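Local coordinates for protein mariner Mos1 transposase (Drosophila mauritiana, PDB 4MDB) that mediates cut-and-paste transposition of the Mos1 transposon, cutting and joining DNA with two divalent metal ions held in its RNase H-like catalytic domain, at residues L151-A154 against L160-S163; E86-G91 against Q100-N105; D36-F41 against H173-Q178. The protein carries 1 engineered substitution. All blocks are in the same frame, centred on the assembly; numbering follows the deposited sequence.

In the fold
All three contacts sit on or beside the mixed sheet of the RNase H-like catalytic domain. Interactions 1 and 3 share helix 162-175: its first turn meets the loop after strand 149-150, its C-terminal part packs on strand 32-42, and the two contacts touch where S163 CB lies 3.6 Å from D36 CB. Their centres are about 20 Å apart. Interaction 2 joins the sheet's outer strand 81-87 to helix 96-113, its centre about 17 Å from that of interaction 3. D36 in interaction 3 binds both magnesium ions. The side chain of A161 in interaction 1 is about 6 Å from a bound magnesium ion. The side chain of Q102 in interaction 2 is about 11 Å from a bound magnesium ion.

Interaction 1 (L151-A154 against L160-S163)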
# COMPACT_ATOMS: atom_id res chain seq x y z
N LEU A 151 2.98 -0.59 -10.90
CA LEU A 151 2.50 0.73 -11.25
C LEU A 151 3.55 1.77 -10.89
O LEU A 151 4.23 1.65 -9.91
CB LEU A 151 1.16 0.93 -10.49
CG LEU A 151 -0.04 1.45 -11.21
CD1 LEU A 151 -0.45 0.83 -12.54
CD2 LEU A 151 -1.21 1.63 -10.28
N PRO A 152 3.68 2.83 -11.73
CA PRO A 152 4.54 3.94 -11.42
C PRO A 152 4.04 4.66 -10.18
O PRO A 152 2.84 4.70 -9.96
CB PRO A 152 4.38 4.86 -12.62
CG PRO A 152 3.28 4.39 -13.37
CD PRO A 152 3.00 2.95 -13.01
N HIS A 153 4.97 5.13 -9.39
CA HIS A 153 4.65 5.88 -8.21
C HIS A 153 5.78 6.83 -8.00
O HIS A 153 6.91 6.44 -7.91
CB HIS A 153 4.51 4.98 -7.00
CG HIS A 153 3.98 5.66 -5.79
ND1 HIS A 153 2.67 6.02 -5.67
CD2 HIS A 153 4.57 6.03 -4.64
CE1 HIS A 153 2.47 6.63 -4.52
NE2 HIS A 153 3.62 6.61 -3.86
N ALA A 154 5.42 8.10 -7.90
CA ALA A 154 6.35 9.18 -7.59
C ALA A 154 6.79 9.25 -6.14
O ALA A 154 6.02 9.10 -5.19
CB ALA A 154 5.71 10.50 -7.99
N LEU A 160 -1.00 10.00 -2.80
CA LEU A 160 -1.35 9.23 -4.01
C LEU A 160 -1.28 7.70 -3.70
O LEU A 160 -1.55 6.86 -4.57
CB LEU A 160 -0.50 9.54 -5.19
CG LEU A 160 -0.51 11.02 -5.61
CD1 LEU A 160 0.46 11.14 -6.78
CD2 LEU A 160 -1.95 11.41 -5.94
N ALA A 161 -0.93 7.35 -2.46
CA ALA A 161 -0.83 5.95 -2.00
C ALA A 161 -2.03 5.61 -1.13
O ALA A 161 -2.21 6.14 -0.03
CB ALA A 161 0.44 5.79 -1.19
N PRO A 162 -2.91 4.70 -1.59
CA PRO A 162 -4.12 4.40 -0.77
C PRO A 162 -3.80 3.95 0.68
O PRO A 162 -4.59 4.27 1.59
CB PRO A 162 -4.86 3.35 -1.57
CG PRO A 162 -4.46 3.62 -3.01
CD PRO A 162 -3.02 4.07 -2.90
N SER A 163 -2.71 3.24 0.91
CA SER A 163 -2.36 2.83 2.26
C SER A 163 -2.16 4.03 3.15
O SER A 163 -2.57 3.97 4.33
CB SER A 163 -1.13 1.96 2.30
OG SER A 163 -1.26 0.74 1.52
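The van der Waals contact is carried by one ring: H153 reaches across from the loop after strand 149-150, and its CE1 lies 4.0 Å from the A161 CB methyl. The methyl meets the imidazole obliquely. Against the backbone the approach is different, since L160 C sits in the plane of the ring at its edge, also 4.0 Å from H153 CE1. The L160 side chain adds a further touch, with its CB 4.2 Å from H153 CE1. These are van der Waals distances, and the two segments bury just 113 Å² between them. The ring gets there because CG of H153 stands anti to the backbone N (chi1 -171°), which carries CE1 toward L160 and A161.

Polar bonds run to residues outside the pair. H153 O accepts from N130 ND2, while the OG of S163 is hydrogen-bonded to W77 NE1. Side chains from helix 6-25 pack on both segments, with L19 on L151 and C16 on L160.

A161 is the N-cap of helix 162-175, which carries the metal ligand D164, and the H153 side chain touches D129. The arrangement is consistent with a second-shell place beside the DDD metal site of an RNase H-like fold.

Interaction 2 (E86-G91 against Q100-N105). Unlike the reference sequence in segment 86-91: P90 (reference Arg).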
# COMPACT_ATOMS: atom_id res chain seq x y z
N GLU A 86 2.12 -8.50 7.97
CA GLU A 86 3.10 -8.93 9.00
C GLU A 86 3.35 -7.82 9.97
O GLU A 86 3.36 -6.63 9.61
CB GLU A 86 4.39 -9.38 8.33
CG GLU A 86 4.30 -10.62 7.47
CD GLU A 86 5.62 -11.05 6.88
OE1 GLU A 86 6.66 -10.39 7.22
OE2 GLU A 86 5.65 -11.96 6.00
N LEU A 87 3.54 -8.20 11.24
CA LEU A 87 3.96 -7.29 12.27
C LEU A 87 5.36 -7.78 12.67
O LEU A 87 5.59 -8.98 13.03
CB LEU A 87 2.94 -7.26 13.38
CG LEU A 87 3.08 -6.20 14.47
CD1 LEU A 87 2.70 -4.78 14.02
CD2 LEU A 87 2.32 -6.60 15.71
N LEU A 88 6.34 -6.93 12.46
CA LEU A 88 7.72 -7.36 12.63
C LEU A 88 8.05 -7.32 14.13
O LEU A 88 7.43 -6.60 14.91
CB LEU A 88 8.69 -6.51 11.81
CG LEU A 88 9.13 -6.88 10.37
CD1 LEU A 88 8.12 -7.64 9.55
CD2 LEU A 88 9.71 -5.72 9.57
N LYS A 89 9.04 -8.11 14.50
CA LYS A 89 9.48 -8.15 15.88
C LYS A 89 10.07 -6.80 16.23
O LYS A 89 10.69 -6.12 15.38
CB LYS A 89 10.45 -9.30 16.08
CG LYS A 89 9.78 -10.65 15.82
CD LYS A 89 10.11 -11.69 16.88
CE LYS A 89 11.57 -12.10 16.83
NZ LYS A 89 11.95 -12.73 15.53
N PRO A 90 9.86 -6.37 17.47
CA PRO A 90 10.16 -5.01 17.85
C PRO A 90 11.52 -4.50 17.40
O PRO A 90 12.52 -5.20 17.53
CB PRO A 90 10.03 -5.05 19.37
CG PRO A 90 8.89 -6.00 19.58
CD PRO A 90 9.00 -7.03 18.47
N GLY A 91 11.52 -3.31 16.81
CA GLY A 91 12.74 -2.66 16.35
C GLY A 91 13.26 -3.08 14.98
O GLY A 91 14.00 -2.34 14.37
N GLN A 100 11.39 -9.51 -0.15
CA GLN A 100 11.25 -10.57 -1.13
C GLN A 100 10.41 -11.68 -0.57
O GLN A 100 9.47 -12.15 -1.22
CB GLN A 100 12.65 -11.07 -1.53
CG GLN A 100 12.77 -12.30 -2.38
CD GLN A 100 14.20 -12.35 -2.90
OE1 GLN A 100 15.17 -12.31 -2.13
NE2 GLN A 100 14.33 -12.32 -4.19
N GLN A 101 10.70 -12.10 0.66
CA GLN A 101 9.93 -13.13 1.32
C GLN A 101 8.46 -12.74 1.61
O GLN A 101 7.55 -13.54 1.48
CB GLN A 101 10.63 -13.59 2.60
CG GLN A 101 10.10 -14.90 3.08
CD GLN A 101 10.15 -15.98 1.96
OE1 GLN A 101 11.18 -16.18 1.28
NE2 GLN A 101 9.02 -16.61 1.72
N GLN A 102 8.26 -11.47 1.98
CA GLN A 102 6.94 -10.97 2.10
C GLN A 102 6.12 -11.07 0.80
O GLN A 102 4.94 -11.38 0.90
CB GLN A 102 7.03 -9.53 2.58
CG GLN A 102 7.41 -9.46 4.08
CD GLN A 102 7.51 -8.05 4.57
OE1 GLN A 102 7.82 -7.15 3.79
NE2 GLN A 102 7.24 -7.83 5.85
N LEU A 103 6.70 -10.70 -0.31
CA LEU A 103 5.98 -10.75 -1.58
C LEU A 103 5.60 -12.17 -1.90
O LEU A 103 4.50 -12.42 -2.37
CB LEU A 103 6.76 -10.14 -2.70
CG LEU A 103 7.13 -8.65 -2.65
CD1 LEU A 103 7.97 -8.30 -3.82
CD2 LEU A 103 5.86 -7.84 -2.67
N ILE A 104 6.55 -13.09 -1.66
CA ILE A 104 6.23 -14.52 -1.86
C ILE A 104 5.09 -15.01 -0.96
O ILE A 104 4.19 -15.70 -1.41
CB ILE A 104 7.50 -15.37 -1.75
CG1 ILE A 104 8.40 -15.09 -2.95
CG2 ILE A 104 7.17 -16.86 -1.59
CD1 ILE A 104 9.86 -15.48 -2.76
N ASN A 105 5.07 -14.64 0.31
CA ASN A 105 4.01 -14.99 1.20
C ASN A 105 2.68 -14.32 0.82
O ASN A 105 1.65 -14.88 0.92
CB ASN A 105 4.39 -14.60 2.61
CG ASN A 105 5.60 -15.38 3.09
OD1 ASN A 105 5.88 -16.40 2.53
ND2 ASN A 105 6.31 -14.90 4.11
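E86 and Q102 join the outer strand of the RNase H-like sheet, 81-87, to helix 96-113, which packs against it. The one hydrogen bond between the two segments runs from Q102 NE2 to E86 OE1 at 3.0 Å and is nearly straight, with an angle of 165° at the hydrogen. The acceptor lies in the glutamine's amide plane, yet the donor reaches E86 OE1 from above the carboxylate plane, 61° out of it. The carboxylate and amide planes are 67° apart. The aliphatic part of the glutamine shares the contact, since Q102 CG lies 3.4 Å from E86 OE1.

The same NE2 is also touched by an apolar group, L88 CD1, at 3.8 Å. One helical turn further on, N105 comes close to the other carboxylate oxygen, E86 OE2, whose stronger polar partner is the Y84 hydroxyl, to which it is hydrogen-bonded. With OE1 held by Q102 and OE2 by Y84, the rotation of the carboxylate is probably fixed.

Further out, Q102 rests on C74 and W76 of strand 69-78, so its chain is lodged between helix and sheet. E86 is tied to the same strand through backbone bonding with C74. L103, on the helix, packs instead on V139 and L143 of helix 137-146. Within helix 96-113, Q101 NE2 donates to N105 OD1 from above the carbonyl plane, and N105 ND2 lies 3.6 Å from E86 OE2.

Interaction 3 (D36-F41 against H173-Q178); sequences DEKWIF and HALAEQ. With MG (magnesium ion), chain D; MG (magnesium ion), chain C; RLT (N-(4-fluorobenzyl)-5-hydroxy-1-methyl-2-(1-methyl-1-{[(5-methyl-1,3,4-oxadiazol-2-yl)carbonyl]amino}ethyl)-6-oxo-1,6-di hydropyrimidine-4-carboxamide), chain B.
The hydroxyl-derived oxygen OAH of raltegravir bridges the two magnesium ions, lying 2.0 Å from the ion of chain C and 2.1 Å from that of chain D. D36 spans the same pair from the protein side: its OD2 binds the chain C ion at 1.9 Å, and its OD1 binds the chain D ion. The carboxylate is presented to the metals with CG anti to the backbone N (chi1 -168°), and D129 and D164 contribute further ligands, to the chain D and chain C ions respectively. The drug completes a chelate on each side, OAE on the chain D ion and OAG on the other.

Metal-bound waters link this site to the next residue. Water 1 and water 3, on different ions, both donate to the backbone E37 O, while water 2 donates to E37 OE2 at 2.6 Å. E37 is thus a second-shell residue, and its OE1 is hydrogen-bonded to H134 NE2.

This is the DDD metal site of an RNase H-like fold, with D36 on the central strand 32-42. Farther along that strand, the contact with the C-terminal part of helix 162-175 is apolar and centres on L175. Its two methyls divide the work: CD2 meets I40 CG2 at 4.2 Å, with the side chains at about a right angle, whereas CD1 lies alongside the aliphatic part of K38, 4.2 Å from K38 CE. K38 and L175 run past each other in opposite directions. F180 touches both I40 and L175, and helix 183-196 supplies V186 against I40 and W189 against L175. From L175 to Q178 the chain makes a type I turn, closed by Q178 N donating to L175 O at 2.9 Å.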
# COMPACT_ATOMS: atom_id res chain seq x y z
N ASP A 36 2.00 -1.02 2.11
CA ASP A 36 2.97 -0.03 2.69
C ASP A 36 3.22 -0.48 4.15
O ASP A 36 2.49 -1.28 4.76
CB ASP A 36 2.36 1.36 2.70
CG ASP A 36 3.36 2.48 2.99
OD1 ASP A 36 4.51 2.31 2.58
OD2 ASP A 36 2.83 3.46 3.60
N GLU A 37 4.29 0.11 4.71
CA GLU A 37 4.76 -0.13 6.06
C GLU A 37 4.45 1.08 6.94
O GLU A 37 4.54 2.22 6.50
CB GLU A 37 6.29 -0.34 5.99
CG GLU A 37 6.75 -1.54 5.20
CD GLU A 37 7.10 -1.26 3.72
OE1 GLU A 37 7.83 -2.12 3.10
OE2 GLU A 37 6.65 -0.21 3.19
N LYS A 38 4.14 0.83 8.20
CA LYS A 38 3.96 1.88 9.23
C LYS A 38 4.44 1.39 10.60
O LYS A 38 4.16 0.25 10.96
CB LYS A 38 2.48 2.25 9.33
CG LYS A 38 2.07 3.20 10.43
CD LYS A 38 0.66 3.67 10.25
CE LYS A 38 0.20 4.61 11.37
NZ LYS A 38 1.05 5.84 11.42
N TRP A 39 5.11 2.23 11.36
CA TRP A 39 5.47 1.90 12.72
C TRP A 39 4.28 2.00 13.65
O TRP A 39 3.52 2.95 13.58
CB TRP A 39 6.57 2.90 13.22
CG TRP A 39 7.95 2.80 12.66
CD1 TRP A 39 8.58 3.74 11.88
CD2 TRP A 39 8.89 1.73 12.86
NE1 TRP A 39 9.88 3.31 11.59
CE2 TRP A 39 10.09 2.09 12.17
CE3 TRP A 39 8.84 0.50 13.54
CZ2 TRP A 39 11.23 1.26 12.17
CZ3 TRP A 39 9.97 -0.35 13.51
CH2 TRP A 39 11.15 0.05 12.85
N ILE A 40 4.18 1.06 14.59
CA ILE A 40 3.20 1.08 15.64
C ILE A 40 4.03 0.94 16.95
O ILE A 40 4.97 0.12 17.02
CB ILE A 40 2.16 -0.04 15.57
CG1 ILE A 40 1.42 -0.03 14.21
CG2 ILE A 40 1.25 0.13 16.82
CD1 ILE A 40 0.44 -1.17 14.08
N PHE A 41 3.73 1.81 17.90
CA PHE A 41 4.51 1.99 19.13
C PHE A 41 3.83 1.30 20.33
O PHE A 41 2.60 1.24 20.38
CB PHE A 41 4.71 3.48 19.45
CG PHE A 41 5.38 4.26 18.33
CD1 PHE A 41 4.62 4.76 17.26
CD2 PHE A 41 6.76 4.45 18.31
CE1 PHE A 41 5.24 5.46 16.21
CE2 PHE A 41 7.36 5.14 17.27
CZ PHE A 41 6.61 5.63 16.22
N HIS A 173 -5.94 7.45 13.58
CA HIS A 173 -6.85 8.02 14.57
C HIS A 173 -7.23 7.06 15.67
O HIS A 173 -7.28 7.42 16.85
CB HIS A 173 -8.08 8.64 13.90
CG HIS A 173 -7.73 9.63 12.84
ND1 HIS A 173 -6.87 10.69 13.06
CD2 HIS A 173 -8.09 9.72 11.53
CE1 HIS A 173 -6.75 11.41 11.96
NE2 HIS A 173 -7.48 10.84 11.02
N ALA A 174 -7.48 5.81 15.30
CA ALA A 174 -7.86 4.81 16.30
C ALA A 174 -6.65 4.43 17.15
O ALA A 174 -6.77 4.23 18.35
CB ALA A 174 -8.43 3.60 15.62
N LEU A 175 -5.48 4.35 16.54
CA LEU A 175 -4.27 3.98 17.22
C LEU A 175 -3.95 4.95 18.33
O LEU A 175 -3.40 4.55 19.35
CB LEU A 175 -3.04 3.88 16.33
CG LEU A 175 -3.03 2.62 15.48
CD1 LEU A 175 -1.96 2.78 14.42
CD2 LEU A 175 -2.70 1.38 16.29
N ALA A 176 -4.29 6.22 18.13
CA ALA A 176 -3.84 7.25 19.05
C ALA A 176 -4.51 7.09 20.40
O ALA A 176 -4.06 7.67 21.38
CB ALA A 176 -4.13 8.63 18.48
N GLU A 177 -5.61 6.37 20.44
CA GLU A 177 -6.29 6.06 21.69
C GLU A 177 -5.81 4.74 22.37
O GLU A 177 -6.25 4.47 23.47
CB GLU A 177 -7.80 6.02 21.43
CG GLU A 177 -8.39 7.38 21.03
CD GLU A 177 -8.35 8.40 22.18
OE1 GLU A 177 -9.14 8.24 23.15
OE2 GLU A 177 -7.54 9.35 22.14
N GLN A 178 -4.93 3.96 21.74
CA GLN A 178 -4.42 2.70 22.29
C GLN A 178 -3.12 2.92 23.04
O GLN A 178 -2.37 3.80 22.69
CB GLN A 178 -4.21 1.65 21.18
CG GLN A 178 -5.51 1.29 20.48
CD GLN A 178 -6.55 0.66 21.42
OE1 GLN A 178 -6.23 -0.19 22.30
NE2 GLN A 178 -7.78 1.05 21.24
MG MG D . 6.11 3.63 2.70
MG MG C . 3.20 5.29 4.13
CAA RLT B . 11.37 9.73 -1.70
CAB RLT B . 4.40 9.63 5.04
CAC RLT B . 6.50 11.37 3.66
CAD RLT B . 7.62 10.21 5.89
OAE RLT B . 7.76 4.84 2.61
OAF RLT B . 7.83 9.92 1.38
OAG RLT B . 3.67 7.32 4.48
OAH RLT B . 5.09 5.37 3.33
FAI RLT B . 11.91 7.29 -2.71
CAJ RLT B . 10.26 6.50 -1.17
CAK RLT B . 12.50 6.85 -0.43
CAL RLT B . 9.89 6.09 0.13
CAM RLT B . 12.15 6.45 0.87
CAN RLT B . 10.50 5.66 2.58
NAO RLT B . 12.20 9.92 0.82
NAP RLT B . 11.41 10.01 2.00
NAQ RLT B . 7.62 8.15 3.57
NAR RLT B . 9.34 6.47 2.97
NAS RLT B . 8.70 10.24 3.53
OAT RLT B . 10.03 9.88 0.21
CAU RLT B . 8.08 5.98 2.83
CAV RLT B . 8.78 10.03 2.19
CAW RLT B . 11.31 9.84 -0.21
CAX RLT B . 11.57 6.88 -1.46
CAY RLT B . 10.85 6.06 1.17
CAZ RLT B . 5.74 6.50 3.61
CBA RLT B . 10.12 9.96 1.57
CBB RLT B . 7.10 6.89 3.28
CBC RLT B . 6.82 9.10 4.11
CBD RLT B . 4.88 7.52 4.15
NBE RLT B . 5.46 8.77 4.42
CBF RLT B . 7.55 10.52 4.36
O HOH W 1 3.63 4.75 6.06
O HOH W 2 7.43 2.09 2.27
O HOH W 3 6.42 3.13 4.70